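Long-range contacts in metallo-beta-lactamase family protein (Thermus thermophilus, PDB 2ZO4), which binds two zinc ions in a metallo-beta-lactamase fold and is probably a hydrolase, its natural substrate not being established: residues Gly86-Leu91 with Asn146-Arg151; Arg115-His120 with Gly201-Thr206; Leu221-Ala226 with Asp239-Ala244; Pro6-Leu11 with Tyr25-Ala30; His100-Glu105 with Lys136-Val141. One frame throughout, in Å; residues are numbered along the deposited sequence.

Contact 1: residues Gly86-Leu91 with Asn146-Arg151; sequences GARVFL and NPLPLR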
# COMPACT_ATOMS: atom_id res chain seq x y z
N GLY A 86 9.87 -13.60 -17.76
CA GLY A 86 8.81 -13.74 -18.75
C GLY A 86 7.40 -13.50 -18.24
O GLY A 86 6.44 -13.63 -19.00
N ALA A 87 7.28 -13.15 -16.97
CA ALA A 87 5.98 -12.85 -16.35
C ALA A 87 5.39 -11.53 -16.82
O ALA A 87 6.11 -10.57 -17.12
CB ALA A 87 6.10 -12.86 -14.83
N ARG A 88 4.07 -11.48 -16.87
CA ARG A 88 3.35 -10.26 -17.20
C ARG A 88 2.93 -9.56 -15.91
O ARG A 88 2.27 -10.16 -15.06
CB ARG A 88 2.13 -10.58 -18.05
CG ARG A 88 1.66 -9.42 -18.90
CD ARG A 88 1.45 -9.88 -20.34
NE ARG A 88 0.22 -10.63 -20.51
CZ ARG A 88 -0.05 -11.42 -21.55
NH1 ARG A 88 -1.20 -12.06 -21.61
NH2 ARG A 88 0.85 -11.59 -22.52
N VAL A 89 3.32 -8.29 -15.77
CA VAL A 89 3.05 -7.52 -14.56
C VAL A 89 1.89 -6.54 -14.75
O VAL A 89 1.88 -5.75 -15.69
CB VAL A 89 4.32 -6.77 -14.06
CG1 VAL A 89 4.03 -6.00 -12.77
CG2 VAL A 89 5.46 -7.74 -13.84
N PHE A 90 0.91 -6.62 -13.84
CA PHE A 90 -0.24 -5.73 -13.84
C PHE A 90 -0.21 -4.79 -12.64
O PHE A 90 0.07 -5.22 -11.51
CB PHE A 90 -1.54 -6.55 -13.83
CG PHE A 90 -1.82 -7.27 -15.12
CD1 PHE A 90 -2.55 -6.65 -16.13
CD2 PHE A 90 -1.37 -8.57 -15.32
CE1 PHE A 90 -2.83 -7.31 -17.32
CE2 PHE A 90 -1.64 -9.25 -16.51
CZ PHE A 90 -2.37 -8.62 -17.51
N LEU A 91 -0.51 -3.52 -12.89
CA LEU A 91 -0.42 -2.45 -11.89
C LEU A 91 -1.50 -1.43 -12.20
O LEU A 91 -1.69 -1.08 -13.37
CB LEU A 91 0.95 -1.77 -12.01
CG LEU A 91 1.82 -1.30 -10.84
CD1 LEU A 91 2.60 -0.07 -11.28
CD2 LEU A 91 1.07 -1.03 -9.55
N ASN A 146 7.74 -2.95 -18.37
CA ASN A 146 6.52 -2.86 -19.17
C ASN A 146 5.28 -3.36 -18.41
O ASN A 146 4.60 -4.27 -18.89
CB ASN A 146 6.67 -3.64 -20.49
CG ASN A 146 8.01 -3.41 -21.17
OD1 ASN A 146 8.42 -2.27 -21.41
ND2 ASN A 146 8.70 -4.50 -21.50
N PRO A 147 4.98 -2.77 -17.23
CA PRO A 147 3.75 -3.19 -16.55
C PRO A 147 2.51 -2.76 -17.33
O PRO A 147 2.54 -1.74 -18.03
CB PRO A 147 3.82 -2.45 -15.20
CG PRO A 147 4.67 -1.26 -15.46
CD PRO A 147 5.69 -1.71 -16.48
N LEU A 148 1.45 -3.55 -17.23
CA LEU A 148 0.19 -3.24 -17.90
C LEU A 148 -0.77 -2.55 -16.93
O LEU A 148 -0.97 -3.03 -15.81
CB LEU A 148 -0.45 -4.51 -18.47
CG LEU A 148 0.23 -5.13 -19.70
CD1 LEU A 148 -0.29 -6.53 -19.95
CD2 LEU A 148 0.03 -4.25 -20.93
N PRO A 149 -1.35 -1.40 -17.34
CA PRO A 149 -2.24 -0.63 -16.47
C PRO A 149 -3.60 -1.27 -16.24
O PRO A 149 -4.32 -1.59 -17.20
CB PRO A 149 -2.38 0.71 -17.19
CG PRO A 149 -2.13 0.41 -18.63
CD PRO A 149 -1.15 -0.74 -18.65
N LEU A 150 -3.95 -1.46 -14.97
CA LEU A 150 -5.27 -1.93 -14.58
C LEU A 150 -6.22 -0.75 -14.40
O LEU A 150 -5.80 0.36 -14.11
CB LEU A 150 -5.21 -2.75 -13.28
CG LEU A 150 -4.42 -4.06 -13.31
CD1 LEU A 150 -4.24 -4.61 -11.90
CD2 LEU A 150 -5.09 -5.08 -14.21
N ARG A 151 -7.51 -1.02 -14.57
CA ARG A 151 -8.55 -0.00 -14.48
C ARG A 151 -9.57 -0.44 -13.43
O ARG A 151 -9.83 -1.63 -13.27
CB ARG A 151 -9.22 0.14 -15.84
CG ARG A 151 -9.69 1.53 -16.17
CD ARG A 151 -10.06 1.66 -17.64
NE ARG A 151 -8.89 1.73 -18.52
CZ ARG A 151 -8.88 2.34 -19.71
NH1 ARG A 151 -9.97 2.94 -20.16
NH2 ARG A 151 -7.78 2.35 -20.44
O HOH W 1 4.96 -6.72 -17.78
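F90 and L148 form a parallel bridge, and their side chains lie alongside each other, pointing the same way. The L148 side chain can be followed outward. Its CB sits 3.8 Å from F90 CD1; beyond it CD1 touches both F90 CE1 (3.7 Å) and R88 CG (3.6 Å), so one methyl contacts ring and arginine chain together. The R88 chain, bent at chi2 and chi3, passes the methyl with CG and CD. L150 crosses the phenylalanine at about a right angle, its CD2 3.6 Å from F90 CD1. On the other side of the sheet, L91 CB and V89 CG1 both pack on P147 CB.

The backbone evidence for a strand pair is direct: L148 N donates to V89 O (2.7 Å, 171° at the hydrogen), L148 O accepts from L91 N, and L150 N donates to L91 O. A water joins V89 N to N146 O where the direct ladder ends. Strand 65-68 borders 88-92 on its other side, so 148-150 closes the edge of the six-stranded mixed sheet, one of the two sheets of the metallo-beta-lactamase αββα sandwich.

Contact 2: residues Arg115-His120 with Gly201-Thr206; sequences RLFLDH and GLWAYT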
# COMPACT_ATOMS: atom_id res chain seq x y z
N ARG A 115 12.66 18.25 0.20
CA ARG A 115 12.09 19.56 0.52
C ARG A 115 10.82 19.45 1.36
O ARG A 115 10.61 20.25 2.27
CB ARG A 115 11.82 20.36 -0.76
N LEU A 116 9.98 18.46 1.06
CA LEU A 116 8.77 18.21 1.84
C LEU A 116 9.09 17.93 3.31
O LEU A 116 8.41 18.43 4.21
CB LEU A 116 7.95 17.06 1.24
CG LEU A 116 6.47 16.93 1.62
CD1 LEU A 116 5.67 18.17 1.21
CD2 LEU A 116 5.87 15.68 1.02
N PHE A 117 10.14 17.13 3.55
CA PHE A 117 10.63 16.88 4.90
C PHE A 117 11.12 18.17 5.55
O PHE A 117 10.70 18.52 6.65
CB PHE A 117 11.76 15.84 4.89
CG PHE A 117 11.29 14.42 4.69
CD1 PHE A 117 10.62 13.74 5.70
CD2 PHE A 117 11.55 13.75 3.50
CE1 PHE A 117 10.19 12.43 5.52
CE2 PHE A 117 11.12 12.44 3.30
CZ PHE A 117 10.44 11.78 4.32
N LEU A 118 11.99 18.88 4.83
CA LEU A 118 12.68 20.08 5.34
C LEU A 118 11.74 21.25 5.63
O LEU A 118 11.87 21.91 6.67
CB LEU A 118 13.76 20.53 4.35
N ASP A 119 10.80 21.50 4.72
CA ASP A 119 9.81 22.57 4.88
C ASP A 119 8.87 22.32 6.05
O ASP A 119 8.33 23.26 6.63
CB ASP A 119 9.00 22.76 3.60
CG ASP A 119 9.84 23.29 2.45
OD1 ASP A 119 10.87 23.94 2.71
OD2 ASP A 119 9.44 23.08 1.29
N HIS A 120 8.69 21.04 6.39
CA HIS A 120 7.82 20.64 7.49
C HIS A 120 8.60 20.28 8.76
O HIS A 120 8.13 19.50 9.59
CB HIS A 120 6.88 19.52 7.05
CG HIS A 120 5.83 19.97 6.07
ND1 HIS A 120 4.70 20.66 6.46
CD2 HIS A 120 5.75 19.83 4.73
CE1 HIS A 120 3.96 20.92 5.39
NE2 HIS A 120 4.58 20.43 4.33
N GLY A 201 -0.01 8.03 3.88
CA GLY A 201 1.05 9.02 3.85
C GLY A 201 0.94 10.01 2.71
O GLY A 201 0.50 9.67 1.62
N LEU A 202 1.34 11.25 2.99
CA LEU A 202 1.45 12.28 1.96
C LEU A 202 2.92 12.38 1.55
O LEU A 202 3.77 12.81 2.33
CB LEU A 202 0.92 13.63 2.46
CG LEU A 202 0.56 14.67 1.40
CD1 LEU A 202 -0.59 15.56 1.87
CD2 LEU A 202 1.76 15.52 0.97
N TRP A 203 3.20 11.95 0.32
CA TRP A 203 4.54 12.00 -0.24
C TRP A 203 4.57 13.01 -1.39
O TRP A 203 3.53 13.58 -1.74
CB TRP A 203 4.98 10.61 -0.72
CG TRP A 203 4.75 9.52 0.30
CD1 TRP A 203 3.67 8.69 0.38
CD2 TRP A 203 5.62 9.15 1.38
NE1 TRP A 203 3.81 7.83 1.44
CE2 TRP A 203 5.00 8.09 2.07
CE3 TRP A 203 6.87 9.61 1.83
CZ2 TRP A 203 5.57 7.48 3.19
CZ3 TRP A 203 7.44 9.01 2.94
CH2 TRP A 203 6.79 7.96 3.61
N ALA A 204 5.75 13.23 -1.97
CA ALA A 204 5.91 14.18 -3.07
C ALA A 204 5.10 13.82 -4.33
O ALA A 204 4.75 14.71 -5.11
CB ALA A 204 7.39 14.34 -3.41
N TYR A 205 4.81 12.54 -4.52
CA TYR A 205 4.11 12.06 -5.72
C TYR A 205 2.62 11.76 -5.50
O TYR A 205 1.92 11.36 -6.43
CB TYR A 205 4.80 10.80 -6.28
CG TYR A 205 4.98 9.68 -5.28
CD1 TYR A 205 3.92 8.81 -4.96
CD2 TYR A 205 6.21 9.46 -4.66
CE1 TYR A 205 4.08 7.78 -4.04
CE2 TYR A 205 6.38 8.43 -3.73
CZ TYR A 205 5.32 7.59 -3.43
OH TYR A 205 5.49 6.57 -2.53
N THR A 206 2.15 11.96 -4.27
CA THR A 206 0.80 11.59 -3.86
C THR A 206 -0.26 12.54 -4.43
O THR A 206 0.01 13.71 -4.68
CB THR A 206 0.72 11.55 -2.30
OG1 THR A 206 1.73 10.68 -1.79
CG2 THR A 206 -0.64 11.04 -1.81
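L116 and A204 mark the nearest backbone approach, 7.0 Å between their CA atoms, where the end of helix 110-119 faces a type I beta turn running from W203 to T206. No hydrogen bond crosses between the segments, so the contact is apolar packing of a helix against a loop close to the dinuclear zinc site of the metallo-beta-lactamase fold: the W203 side chain is about 5 Å from that of the zinc ligand H72.

L116 does most of the touching, through a single methyl. With CG anti to the backbone N (chi1 -161°), its CD2 extends to the turn and rests 3.8 Å from L202 O and equally close to W203 C, against the peptide unit that leads into A204. The same CD2 meets L202 CD2 at 4.1 Å, methyl against methyl.

The turn is braced from within. W203 N donates to T206 OG1, and W203 CB lies over one face of the Y205 ring. Outside the segments, helix 286-301 touches both of them, L293 on L116 and A290 on W203, while Y205 OH is hydrogen-bonded to H71 NE2. A looser aromatic touch completes the contact: F117 brings its ring to the edge of the W203 indole, near the indole plane, with F117 CZ 4.3 Å from W203 CZ3.

Contact 3: residues Leu221-Ala226 with Asp239-Ala244; sequences LADLGA and DVRQRA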
# COMPACT_ATOMS: atom_id res chain seq x y z
N LEU A 221 -15.26 -0.42 0.45
CA LEU A 221 -15.05 -1.77 0.97
C LEU A 221 -16.10 -2.19 2.00
O LEU A 221 -16.48 -3.36 2.05
CB LEU A 221 -13.64 -1.93 1.56
CG LEU A 221 -12.45 -1.72 0.62
CD1 LEU A 221 -11.13 -1.93 1.38
CD2 LEU A 221 -12.53 -2.62 -0.61
N ALA A 222 -16.56 -1.24 2.80
CA ALA A 222 -17.59 -1.51 3.81
C ALA A 222 -18.90 -2.00 3.19
O ALA A 222 -19.55 -2.89 3.74
CB ALA A 222 -17.83 -0.28 4.67
N ASP A 223 -19.27 -1.41 2.06
CA ASP A 223 -20.53 -1.73 1.36
C ASP A 223 -20.38 -2.85 0.34
O ASP A 223 -21.36 -3.24 -0.30
CB ASP A 223 -21.08 -0.47 0.68
CG ASP A 223 -21.33 0.67 1.65
OD1 ASP A 223 -21.96 0.43 2.70
OD2 ASP A 223 -20.92 1.81 1.35
N LEU A 224 -19.17 -3.37 0.19
CA LEU A 224 -18.87 -4.38 -0.83
C LEU A 224 -19.67 -5.67 -0.66
O LEU A 224 -20.11 -6.25 -1.65
CB LEU A 224 -17.36 -4.69 -0.86
CG LEU A 224 -16.79 -5.48 -2.04
CD1 LEU A 224 -16.97 -4.75 -3.38
CD2 LEU A 224 -15.31 -5.77 -1.79
N GLY A 225 -19.84 -6.11 0.58
CA GLY A 225 -20.52 -7.37 0.86
C GLY A 225 -19.58 -8.56 0.87
O GLY A 225 -20.02 -9.70 0.72
N ALA A 226 -18.28 -8.28 1.04
CA ALA A 226 -17.27 -9.34 1.08
C ALA A 226 -17.47 -10.22 2.31
O ALA A 226 -17.85 -9.74 3.38
CB ALA A 226 -15.87 -8.75 1.07
N ASP A 239 -14.93 -10.05 9.37
CA ASP A 239 -15.99 -9.08 9.12
C ASP A 239 -15.40 -7.81 8.50
O ASP A 239 -14.84 -6.96 9.19
CB ASP A 239 -16.77 -8.76 10.41
CG ASP A 239 -18.08 -8.02 10.14
OD1 ASP A 239 -18.15 -7.22 9.18
OD2 ASP A 239 -19.05 -8.23 10.90
N VAL A 240 -15.53 -7.71 7.18
CA VAL A 240 -14.91 -6.63 6.40
C VAL A 240 -15.56 -5.27 6.69
O VAL A 240 -14.85 -4.28 6.87
CB VAL A 240 -14.92 -6.96 4.88
CG1 VAL A 240 -14.40 -5.78 4.06
CG2 VAL A 240 -14.09 -8.20 4.60
N ARG A 241 -16.89 -5.24 6.75
CA ARG A 241 -17.61 -4.00 7.06
C ARG A 241 -17.22 -3.47 8.43
O ARG A 241 -17.01 -2.27 8.60
CB ARG A 241 -19.14 -4.20 6.99
CG ARG A 241 -19.94 -2.93 7.34
CD ARG A 241 -21.46 -3.15 7.41
NE ARG A 241 -22.06 -3.38 6.10
CZ ARG A 241 -22.40 -2.43 5.23
NH1 ARG A 241 -22.20 -1.15 5.51
NH2 ARG A 241 -22.94 -2.76 4.06
N GLN A 242 -17.10 -4.38 9.40
CA GLN A 242 -16.77 -4.02 10.78
C GLN A 242 -15.39 -3.40 10.87
O GLN A 242 -15.23 -2.35 11.50
CB GLN A 242 -16.87 -5.24 11.71
CG GLN A 242 -16.64 -4.92 13.18
CD GLN A 242 -16.69 -6.16 14.05
OE1 GLN A 242 -17.61 -6.97 13.95
NE2 GLN A 242 -15.69 -6.31 14.92
N ARG A 243 -14.40 -4.03 10.25
CA ARG A 243 -13.04 -3.48 10.25
C ARG A 243 -12.94 -2.14 9.51
O ARG A 243 -12.25 -1.23 9.97
CB ARG A 243 -12.03 -4.49 9.67
CG ARG A 243 -10.56 -4.08 9.85
CD ARG A 243 -10.22 -3.77 11.31
NE ARG A 243 -8.89 -3.20 11.45
CZ ARG A 243 -8.51 -2.40 12.45
NH1 ARG A 243 -9.36 -2.08 13.42
NH2 ARG A 243 -7.27 -1.93 12.48
N ALA A 244 -13.64 -2.02 8.39
CA ALA A 244 -13.70 -0.77 7.63
C ALA A 244 -14.30 0.36 8.47
O ALA A 244 -13.81 1.49 8.46
CB ALA A 244 -14.49 -0.96 6.35
O HOH W 2 -18.52 -7.25 4.57
O HOH W 3 -16.90 -10.08 6.03
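D223 and R241 make the salt bridge of this contact: R241 NH1 donates to D223 OD1 at 3.2 Å with a bent N-H...O angle of 143°. OD1 is met on its anti side, somewhat out of the carboxylate plane, and the carboxylate and guanidinium planes are turned 53° apart, so this is a one-point grip and no flat bidentate pair. The arginine chain runs straight through chi2 and turns at chi3 (-71°), which lays the guanidinium over A222 O; that oxygen sits 3.2 Å above the guanidinium plane, over its centre, where the N-H groups do not point at it.

Two waters extend the polar contact. Both donate to A226 O, and one accepts from V240 N at 3.0 Å, the other only weakly from R241 N, so they bridge to amides of the first turn of helix 240-261. D239 caps that turn, its OD1 accepting from Q242 N.

Apolar packing lies beside these bonds: A222 CB meets A244 CB at 3.8 Å, A226 CB meets V240 CG2 at 4.0 Å, and V240 CG1 lies against L221 O. Small side chains thus let the end of helix 210-222 approach helix 240-261 closely (A222 CA to R241 CA 4.1 Å), while a bent, exposed ion pair and water bridges suggest a modest electrostatic contribution.

Contact 4: residues Pro6-Leu11 with Tyr25-Ala30; sequences PGLYLL and YLLQGA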
# COMPACT_ATOMS: atom_id res chain seq x y z
N PRO A 6 -9.45 -23.72 -3.01
CA PRO A 6 -8.65 -24.56 -3.90
C PRO A 6 -7.94 -23.69 -4.93
O PRO A 6 -8.58 -22.89 -5.61
CB PRO A 6 -9.69 -25.47 -4.57
CG PRO A 6 -10.83 -25.50 -3.63
CD PRO A 6 -10.87 -24.13 -3.00
N GLY A 7 -6.62 -23.83 -5.02
CA GLY A 7 -5.82 -23.02 -5.94
C GLY A 7 -5.59 -21.58 -5.50
O GLY A 7 -5.25 -20.73 -6.33
N LEU A 8 -5.79 -21.29 -4.21
CA LEU A 8 -5.44 -19.99 -3.63
C LEU A 8 -4.72 -20.20 -2.30
O LEU A 8 -5.29 -20.75 -1.35
CB LEU A 8 -6.69 -19.11 -3.44
CG LEU A 8 -6.56 -17.79 -2.66
CD1 LEU A 8 -5.79 -16.73 -3.44
CD2 LEU A 8 -7.92 -17.25 -2.25
N TYR A 9 -3.47 -19.74 -2.24
CA TYR A 9 -2.59 -19.99 -1.09
C TYR A 9 -2.02 -18.71 -0.48
O TYR A 9 -1.64 -17.79 -1.21
CB TYR A 9 -1.42 -20.92 -1.50
CG TYR A 9 -1.85 -22.20 -2.16
CD1 TYR A 9 -2.06 -23.36 -1.41
CD2 TYR A 9 -2.06 -22.27 -3.54
CE1 TYR A 9 -2.47 -24.55 -2.01
CE2 TYR A 9 -2.46 -23.45 -4.15
CZ TYR A 9 -2.66 -24.58 -3.38
OH TYR A 9 -3.06 -25.75 -3.99
N LEU A 10 -1.97 -18.67 0.84
CA LEU A 10 -1.31 -17.60 1.58
C LEU A 10 0.20 -17.86 1.66
O LEU A 10 0.62 -18.93 2.10
CB LEU A 10 -1.90 -17.45 2.98
CG LEU A 10 -1.07 -16.70 4.04
CD1 LEU A 10 -1.01 -15.21 3.76
CD2 LEU A 10 -1.62 -16.96 5.43
N LEU A 11 0.99 -16.87 1.24
CA LEU A 11 2.45 -16.96 1.23
C LEU A 11 3.07 -15.84 2.07
O LEU A 11 3.32 -14.74 1.55
CB LEU A 11 2.99 -16.91 -0.21
CG LEU A 11 3.07 -18.18 -1.06
CD1 LEU A 11 1.72 -18.82 -1.30
CD2 LEU A 11 3.75 -17.90 -2.39
N TYR A 25 -0.18 -13.83 -2.31
CA TYR A 25 -1.22 -14.81 -2.63
C TYR A 25 -0.96 -15.47 -3.97
O TYR A 25 -0.86 -14.80 -5.00
CB TYR A 25 -2.62 -14.16 -2.53
CG TYR A 25 -2.89 -13.66 -1.13
CD1 TYR A 25 -3.40 -14.51 -0.15
CD2 TYR A 25 -2.58 -12.34 -0.77
CE1 TYR A 25 -3.62 -14.07 1.15
CE2 TYR A 25 -2.80 -11.89 0.54
CZ TYR A 25 -3.31 -12.77 1.48
OH TYR A 25 -3.53 -12.33 2.77
N LEU A 26 -0.84 -16.80 -3.94
CA LEU A 26 -0.55 -17.61 -5.12
C LEU A 26 -1.85 -18.21 -5.65
O LEU A 26 -2.61 -18.84 -4.91
CB LEU A 26 0.45 -18.72 -4.75
CG LEU A 26 1.16 -19.62 -5.78
CD1 LEU A 26 0.21 -20.54 -6.54
CD2 LEU A 26 2.02 -18.81 -6.74
N LEU A 27 -2.10 -17.99 -6.94
CA LEU A 27 -3.26 -18.57 -7.61
C LEU A 27 -2.79 -19.58 -8.64
O LEU A 27 -1.97 -19.26 -9.49
CB LEU A 27 -4.12 -17.50 -8.27
CG LEU A 27 -5.03 -16.61 -7.41
CD1 LEU A 27 -4.24 -15.58 -6.62
CD2 LEU A 27 -6.06 -15.92 -8.28
N GLN A 28 -3.28 -20.81 -8.54
CA GLN A 28 -2.96 -21.86 -9.51
C GLN A 28 -4.26 -22.51 -10.00
O GLN A 28 -5.15 -22.80 -9.21
CB GLN A 28 -2.03 -22.89 -8.88
CG GLN A 28 -1.52 -23.98 -9.83
CD GLN A 28 -0.63 -25.00 -9.13
OE1 GLN A 28 -0.79 -25.26 -7.94
NE2 GLN A 28 0.29 -25.58 -9.88
N GLY A 29 -4.34 -22.75 -11.30
CA GLY A 29 -5.52 -23.38 -11.89
C GLY A 29 -5.59 -23.13 -13.39
O GLY A 29 -5.00 -22.17 -13.89
N ALA A 30 -6.32 -24.00 -14.08
CA ALA A 30 -6.49 -23.93 -15.54
C ALA A 30 -5.16 -23.81 -16.29
O ALA A 30 -5.08 -23.17 -17.34
CB ALA A 30 -7.45 -22.78 -15.92
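Y9 and L26 are an antiparallel hydrogen-bonded pair: Y9 N donates to L26 O at 2.9 Å and L26 N to Y9 O at 3.0 Å. A third bond, Q28 N to G7 O, continues the ladder past the non-hydrogen-bonded pair L8-L27.

On the face carrying L8, L10, Y25 and L27, L8 CD1 meets L27 CD1 at 3.7 Å, side chains alongside. L10 likewise runs beside Y25, its CD1 3.9 Å from Y25 CE1. The opposite face holds Y9 and L26, which cross obliquely, with L26 O near the plane of the tyrosine ring at its edge; L11 CD1 reaches L26 CB at 3.7 Å. G7 CA makes a CA-H...O contact with Q28 O (3.3 Å); a side chain there would collide with that oxygen, and the positive phi (76°) also favours glycine.

The Y25 hydroxyl is hydrogen-bonded to A231 O, at the end of strand 228-231 in the other large sheet. Strand 8-14 is the sheet edge of this beta hairpin; strand 32-36 flanks 21-29 beyond it, and helix 43-55 packs on L11 and L26.

Contact 5: residues His100-Glu105 with Lys136-Val141; sequences HRFWRE and KTRERV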
# COMPACT_ATOMS: atom_id res chain seq x y z
N HIS A 100 5.13 4.34 -9.20
CA HIS A 100 5.91 3.61 -10.22
C HIS A 100 7.04 4.47 -10.78
O HIS A 100 8.18 4.01 -10.88
CB HIS A 100 5.00 3.10 -11.34
CG HIS A 100 5.74 2.40 -12.45
ND1 HIS A 100 6.54 1.30 -12.23
CD2 HIS A 100 5.78 2.64 -13.78
CE1 HIS A 100 7.05 0.90 -13.38
NE2 HIS A 100 6.61 1.69 -14.33
N ARG A 101 6.73 5.72 -11.14
CA ARG A 101 7.74 6.68 -11.61
C ARG A 101 8.83 6.92 -10.56
O ARG A 101 10.01 7.03 -10.90
CB ARG A 101 7.09 8.01 -12.00
CG ARG A 101 8.05 8.95 -12.72
CD ARG A 101 7.40 10.25 -13.16
NE ARG A 101 8.35 11.06 -13.93
CZ ARG A 101 8.30 12.38 -14.05
NH1 ARG A 101 7.35 13.08 -13.44
NH2 ARG A 101 9.22 13.01 -14.77
N PHE A 102 8.42 6.98 -9.29
CA PHE A 102 9.35 7.14 -8.17
C PHE A 102 10.48 6.09 -8.21
O PHE A 102 11.65 6.42 -7.98
CB PHE A 102 8.59 7.09 -6.84
CG PHE A 102 9.47 7.19 -5.63
CD1 PHE A 102 9.85 8.43 -5.12
CD2 PHE A 102 9.92 6.04 -4.98
CE1 PHE A 102 10.66 8.52 -4.00
CE2 PHE A 102 10.73 6.12 -3.86
CZ PHE A 102 11.10 7.37 -3.37
N TRP A 103 10.12 4.84 -8.51
CA TRP A 103 11.10 3.76 -8.59
C TRP A 103 11.88 3.77 -9.91
O TRP A 103 13.10 3.57 -9.91
CB TRP A 103 10.43 2.39 -8.40
CG TRP A 103 9.80 2.19 -7.05
CD1 TRP A 103 8.48 1.91 -6.79
CD2 TRP A 103 10.44 2.26 -5.77
NE1 TRP A 103 8.27 1.79 -5.44
CE2 TRP A 103 9.45 2.01 -4.79
CE3 TRP A 103 11.76 2.51 -5.35
CZ2 TRP A 103 9.74 2.00 -3.42
CZ3 TRP A 103 12.04 2.50 -3.99
CH2 TRP A 103 11.03 2.25 -3.04
N ARG A 104 11.18 4.01 -11.02
CA ARG A 104 11.79 3.99 -12.35
C ARG A 104 12.73 5.17 -12.60
O ARG A 104 13.77 5.02 -13.25
CB ARG A 104 10.72 3.95 -13.44
CG ARG A 104 10.03 2.59 -13.63
CD ARG A 104 11.01 1.49 -14.05
NE ARG A 104 11.37 1.51 -15.47
CZ ARG A 104 10.59 1.94 -16.45
NH2 ARG A 104 11.03 1.91 -17.70
N GLU A 105 12.35 6.34 -12.08
CA GLU A 105 13.12 7.57 -12.27
C GLU A 105 13.50 8.16 -10.91
O GLU A 105 12.79 9.03 -10.40
CB GLU A 105 12.32 8.58 -13.08
CG GLU A 105 11.89 8.12 -14.46
CD GLU A 105 10.98 9.12 -15.14
OE1 GLU A 105 11.14 10.33 -14.90
OE2 GLU A 105 10.11 8.68 -15.93
N LYS A 136 18.85 2.21 0.47
CA LYS A 136 18.88 0.79 0.84
C LYS A 136 17.65 0.05 0.32
O LYS A 136 17.75 -1.09 -0.12
CB LYS A 136 19.00 0.63 2.36
N THR A 137 16.50 0.71 0.38
CA THR A 137 15.25 0.19 -0.17
C THR A 137 15.31 0.05 -1.69
O THR A 137 14.99 -1.02 -2.22
CB THR A 137 14.05 1.07 0.25
OG1 THR A 137 13.91 1.04 1.68
CG2 THR A 137 12.75 0.59 -0.39
N ARG A 138 15.73 1.11 -2.39
CA ARG A 138 15.86 1.10 -3.85
C ARG A 138 16.71 -0.06 -4.37
O ARG A 138 16.42 -0.61 -5.43
CB ARG A 138 16.45 2.42 -4.35
CG ARG A 138 15.50 3.60 -4.32
CD ARG A 138 16.09 4.79 -5.06
NE ARG A 138 15.20 5.96 -5.04
CZ ARG A 138 14.21 6.17 -5.91
NH1 ARG A 138 13.97 5.30 -6.88
NH2 ARG A 138 13.47 7.26 -5.81
N GLU A 139 17.75 -0.42 -3.62
CA GLU A 139 18.63 -1.53 -3.96
C GLU A 139 17.91 -2.88 -3.91
O GLU A 139 18.32 -3.84 -4.56
CB GLU A 139 19.85 -1.55 -3.03
N ARG A 140 16.83 -2.94 -3.12
CA ARG A 140 16.03 -4.15 -2.95
C ARG A 140 14.83 -4.18 -3.90
O ARG A 140 14.07 -5.16 -3.93
CB ARG A 140 15.55 -4.26 -1.49
CG ARG A 140 16.67 -4.13 -0.46
CD ARG A 140 16.23 -4.57 0.92
NE ARG A 140 15.50 -3.53 1.64
CZ ARG A 140 15.95 -2.92 2.74
NH1 ARG A 140 17.12 -3.25 3.27
NH2 ARG A 140 15.20 -1.98 3.31
N VAL A 141 14.67 -3.12 -4.68
CA VAL A 141 13.53 -2.99 -5.58
C VAL A 141 13.94 -3.17 -7.04
O VAL A 141 14.87 -2.52 -7.52
CB VAL A 141 12.78 -1.65 -5.39
CG1 VAL A 141 11.71 -1.45 -6.45
CG2 VAL A 141 12.17 -1.59 -3.99
O HOH W 4 14.83 3.01 -7.91
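R138 and F102 share a hydrogen-bonding and a cation-pi contact. Both terminal nitrogens grip F102 O end-on, NH1 at 2.8 Å and NH2 at 3.0 Å, with the oxygen in the guanidinium plane. NH2 also lies over the F102 ring, and CZ stands 4.3 Å from the ring centroid, 21° off its normal. The side chain gets there because it is extended from CG to NE. A water accepts from NH1 and donates to W103 O, adding a bridge to the next carbonyl.

The remaining contacts are apolar and centre on W103. V141 CG2 lies 4.1 Å from the centroid of its six-membered ring, 12° off the normal, a CH-pi contact. Within the same helix, F102 CD2 lies over the opposite indole face. At the indole edge, R138 CG sits 3.6 Å from CZ3. T137 CG2 touches W103 CH2 at 3.6 Å.

W103 stacks on Y76, lies about 6 Å, side chain to side chain, from H72 and donates through NE1 to H71 O, so the contact packs against the zinc-binding HxHxDH motif (H70, H72, D74, H75) of the metallo-beta-lactamase fold.

Contacts 1 and 4 are both partly buried strand pairings in the same six-stranded sheet, one at each edge: contact 1 is parallel, contact 4 an antiparallel hairpin, and their centres lie 19 Å apart. The other three join helices and loops, with less regular chemistry. Contact 5 is buried and mixes cation-pi, CH-pi and hydrogen bonds to a backbone carbonyl. Contact 2 lies at the surface and has no hydrogen bond across it, and contact 3, partly buried, combines small-side-chain packing with an exposed ion pair and water bridges. Contact 5 touches contact 1 through H100 against P147 and L91, and contact 2 through F102 against Y205. Contact 3 lies on the opposite side of the chain's centre from contact 5, about 33 Å between centres.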